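Local coordinates for mandelate racemase/muconate lactonizing enzyme family protein (Roseovarius nubinhibens ISM, PDB 3U4F) that binds magnesium in an enolase-superfamily TIM barrel and may act as a hydro-lyase or racemase, its exact substrate and reaction being uncertain, at residues A[81-84]-A[85-89]; A[309-312]-A[313-317]. One frame throughout, in Å; residues are numbered along the deposited sequence.

Contact 1 of 2, residues A[81-84]-A[85-89]; sequences LDDL and LDLVT
Leu85 N donates to Leu81 O at 2.9 Å, an almost straight bond that opens a run of i-to-i+4 pairs at the start of the alpha helix 81-91 of the enolase-superfamily N-terminal domain. Asp86, Leu87 and Val88 repeat it with the carbonyls of Asp82, Asp83 and Leu84, the last at 3.1 Å from Val88 N to Leu84 O. The aspartates suit the polar flanks: Asp86 OD1 forms a salt bridge with Arg292 of helix 287-299, and Asp83 OD1 one with Arg176 of the second subunit. Acidic groups near the N-terminal end of a helix are also probably favoured by its dipole. Leu81, Leu84 and Leu85 fill the buried side. Leu81 CG lies 4.0 Å from Leu85 CD1, the two side chains slanting across each other one turn apart, and both rest on Cys288 of helix 287-299. Leu81, Leu84 and Val88 pack on Met73 of helix 58-73. Leu87 lies at the subunit boundary, against Arg176 of the second subunit; its CG turns back beside its own backbone N (chi1 -78°), which lays Leu87 CG 3.3 Å from Asp83 O. Farther along, Thr89 folds its hydroxyl back on the helix, with Thr89 OG1 donating to Asp86 O at 2.7 Å.

Contact 2 of 2, residues A[309-312]-A[313-317]; sequences ANLS and LVTLF
Thr315 and Asn310 meet through a hydroxyl and a backbone carbonyl: Thr315 OG1 donates to Asn310 O at 2.7 Å, approaching from 32° off the carbonyl plane. The threonine points its CB at the preceding loop, and with OG1 anti to its own carbonyl carbon (chi1 -60°) the hydroxyl lands on that oxygen. Leu311 slants across the same side chain, its CD2 lying 3.9 Å from Thr315 CB, so threonine serves both a polar and an apolar neighbour. Asn310 and Val314 instead cross at about a right angle; Val314 CG1 packs against the amide oxygen Asn310 OD1 at 3.7 Å and also approaches Ser312 OG. That amide oxygen takes two donors. Ser312 OG donates to Asn310 OD1 in the carbonyl plane at 2.7 Å. Ser312 N reaches Asn310 OD1 at 3.0 Å, slightly off that plane, and closes an Asx turn. Together they fix the rotation of the carboxamide, whose ND2 is hydrogen-bonded to the hydroxyls of Thr55 and Tyr56. Serine is short enough to reach both ways: Ser312 OG sits between its backbone N and carbonyl carbon (chi1 70°), where it also accepts a straight but weak bond from Val314 N at 3.4 Å. Gln52 adds a bond to Ser312 OG and another to Leu313 N, joining an N-terminal-domain strand to this buried turn. Nearby, Ala309, small enough to lie beside the ligand, touches the bound guanidine. The arrangement is an Asx turn leading into a serine N-cap, at the start of helix 313-322 in the enolase-type barrel.

Contact 1 and contact 2 are both local, but they belong to different parts of the chain: the first to a helix of the N-terminal domain, the second to a loop-helix junction of the barrel domain. Their centres lie 24 Å apart and their nearest atoms about 12 Å, without touching. Only contact 2 borders the active site. The side chain of Ala309 is about 4 Å from the bound guanidine and about 7 Å from the magnesium ion that Asp205, Glu231 and Glu257 hold. Contact 1, about 21 Å between its centre and that of the chain, lies away from those sites and faces the dimer interface. Each nevertheless joins the two domains, through Arg292 and Gln52 respectively.

Contact 1 of 2, residues A[81-84]-A[85-89]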
# COMPACT_ATOMS: atom_id res chain seq x y z
N LEU A 81 -5.16 -9.73 20.10
CA LEU A 81 -5.34 -8.64 19.17
C LEU A 81 -4.39 -8.76 17.96
O LEU A 81 -4.77 -8.45 16.82
CB LEU A 81 -5.18 -7.30 19.89
CG LEU A 81 -5.53 -6.06 19.07
CD1 LEU A 81 -6.89 -6.24 18.38
CD2 LEU A 81 -5.56 -4.82 19.96
N ASP A 82 -3.17 -9.21 18.21
CA ASP A 82 -2.18 -9.37 17.14
C ASP A 82 -2.68 -10.35 16.07
O ASP A 82 -2.51 -10.11 14.88
CB ASP A 82 -0.84 -9.86 17.70
CG ASP A 82 0.11 -8.72 18.04
OD1 ASP A 82 0.19 -7.72 17.27
OD2 ASP A 82 0.75 -8.81 19.11
N ASP A 83 -3.29 -11.45 16.51
CA ASP A 83 -3.80 -12.44 15.56
C ASP A 83 -4.99 -11.93 14.77
O ASP A 83 -5.09 -12.21 13.58
CB ASP A 83 -4.12 -13.79 16.21
CG ASP A 83 -4.53 -14.84 15.17
OD1 ASP A 83 -3.70 -15.18 14.28
OD2 ASP A 83 -5.70 -15.28 15.23
N LEU A 84 -5.87 -11.17 15.40
CA LEU A 84 -7.02 -10.61 14.73
C LEU A 84 -6.61 -9.55 13.69
O LEU A 84 -7.16 -9.52 12.60
CB LEU A 84 -8.01 -10.03 15.74
CG LEU A 84 -9.32 -9.40 15.27
CD1 LEU A 84 -10.11 -10.37 14.39
CD2 LEU A 84 -10.20 -8.93 16.43
N LEU A 85 -5.64 -8.69 14.04
CA LEU A 85 -5.06 -7.77 13.07
C LEU A 85 -4.43 -8.49 11.87
O LEU A 85 -4.58 -8.05 10.72
CB LEU A 85 -4.03 -6.85 13.75
CG LEU A 85 -4.63 -5.90 14.79
CD1 LEU A 85 -3.52 -5.31 15.69
CD2 LEU A 85 -5.47 -4.77 14.11
N ASP A 86 -3.69 -9.57 12.13
CA ASP A 86 -3.09 -10.35 11.05
C ASP A 86 -4.19 -10.86 10.12
O ASP A 86 -4.05 -10.84 8.92
CB ASP A 86 -2.32 -11.55 11.60
CG ASP A 86 -0.92 -11.17 12.05
OD1 ASP A 86 -0.44 -10.06 11.74
OD2 ASP A 86 -0.27 -12.00 12.72
N LEU A 87 -5.28 -11.31 10.71
CA LEU A 87 -6.41 -11.80 9.94
C LEU A 87 -7.01 -10.75 9.03
O LEU A 87 -7.31 -11.04 7.88
CB LEU A 87 -7.48 -12.33 10.88
CG LEU A 87 -7.15 -13.72 11.42
CD1 LEU A 87 -8.33 -14.18 12.28
CD2 LEU A 87 -6.89 -14.74 10.30
N VAL A 88 -7.17 -9.53 9.53
CA VAL A 88 -7.59 -8.40 8.69
C VAL A 88 -6.68 -8.28 7.47
O VAL A 88 -7.17 -8.20 6.35
CB VAL A 88 -7.61 -7.05 9.47
CG1 VAL A 88 -7.93 -5.89 8.54
CG2 VAL A 88 -8.65 -7.10 10.64
N THR A 89 -5.36 -8.24 7.68
CA THR A 89 -4.43 -8.11 6.55
C THR A 89 -4.50 -9.29 5.58
O THR A 89 -4.24 -9.13 4.39
CB THR A 89 -2.93 -7.92 6.96
OG1 THR A 89 -2.45 -9.10 7.62
CG2 THR A 89 -2.77 -6.74 7.91

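Contact 2 of 2, residues A[309-312]-A[313-317]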
# COMPACT_ATOMS: atom_id res chain seq x y z
N ALA A 309 4.44 13.49 13.56
CA ALA A 309 4.69 14.76 12.91
C ALA A 309 3.59 15.83 13.04
O ALA A 309 3.61 16.85 12.34
CB ALA A 309 5.06 14.53 11.47
N ASN A 310 2.61 15.59 13.90
CA ASN A 310 1.70 16.66 14.27
C ASN A 310 1.17 16.37 15.66
O ASN A 310 1.48 15.31 16.24
CB ASN A 310 0.56 16.79 13.29
CG ASN A 310 -0.16 15.51 13.09
OD1 ASN A 310 -0.77 14.98 14.00
ND2 ASN A 310 -0.08 14.99 11.87
N LEU A 311 0.39 17.31 16.17
CA LEU A 311 -0.16 17.19 17.52
C LEU A 311 -1.61 16.74 17.55
O LEU A 311 -2.40 17.17 18.42
CB LEU A 311 0.04 18.50 18.31
CG LEU A 311 1.52 18.89 18.48
CD1 LEU A 311 1.71 20.29 19.16
CD2 LEU A 311 2.31 17.73 19.14
N SER A 312 -1.97 15.89 16.59
CA SER A 312 -3.10 14.98 16.78
C SER A 312 -2.67 14.00 17.88
O SER A 312 -1.65 14.21 18.53
CB SER A 312 -3.46 14.21 15.50
OG SER A 312 -2.47 13.24 15.19
N LEU A 313 -3.41 12.91 18.08
CA LEU A 313 -3.03 11.94 19.15
C LEU A 313 -1.77 11.10 18.86
O LEU A 313 -1.25 10.43 19.76
CB LEU A 313 -4.20 11.02 19.53
CG LEU A 313 -5.39 11.72 20.20
CD1 LEU A 313 -6.46 10.71 20.44
CD2 LEU A 313 -4.91 12.31 21.53
N VAL A 314 -1.27 11.15 17.63
CA VAL A 314 -0.09 10.37 17.29
C VAL A 314 1.08 10.68 18.22
O VAL A 314 1.79 9.77 18.64
CB VAL A 314 0.31 10.53 15.78
CG1 VAL A 314 0.83 11.95 15.50
CG2 VAL A 314 1.31 9.46 15.37
N THR A 315 1.22 11.94 18.62
CA THR A 315 2.30 12.31 19.55
C THR A 315 2.10 11.66 20.93
O THR A 315 3.05 11.05 21.49
CB THR A 315 2.52 13.81 19.56
OG1 THR A 315 2.88 14.21 18.23
CG2 THR A 315 3.64 14.21 20.50
N LEU A 316 0.89 11.75 21.46
CA LEU A 316 0.55 11.13 22.74
C LEU A 316 0.74 9.62 22.73
O LEU A 316 1.29 9.03 23.68
CB LEU A 316 -0.88 11.48 23.17
CG LEU A 316 -1.36 10.90 24.52
CD1 LEU A 316 -0.38 11.31 25.68
CD2 LEU A 316 -2.77 11.39 24.80
N PHE A 317 0.29 8.97 21.65
CA PHE A 317 0.44 7.52 21.53
C PHE A 317 1.92 7.14 21.60
O PHE A 317 2.28 6.14 22.23
CB PHE A 317 -0.14 6.99 20.22
CG PHE A 317 -1.64 7.19 20.03
CD1 PHE A 317 -2.50 7.36 21.11
CD2 PHE A 317 -2.18 7.19 18.75
CE1 PHE A 317 -3.92 7.55 20.91
CE2 PHE A 317 -3.59 7.35 18.53
CZ PHE A 317 -4.45 7.50 19.61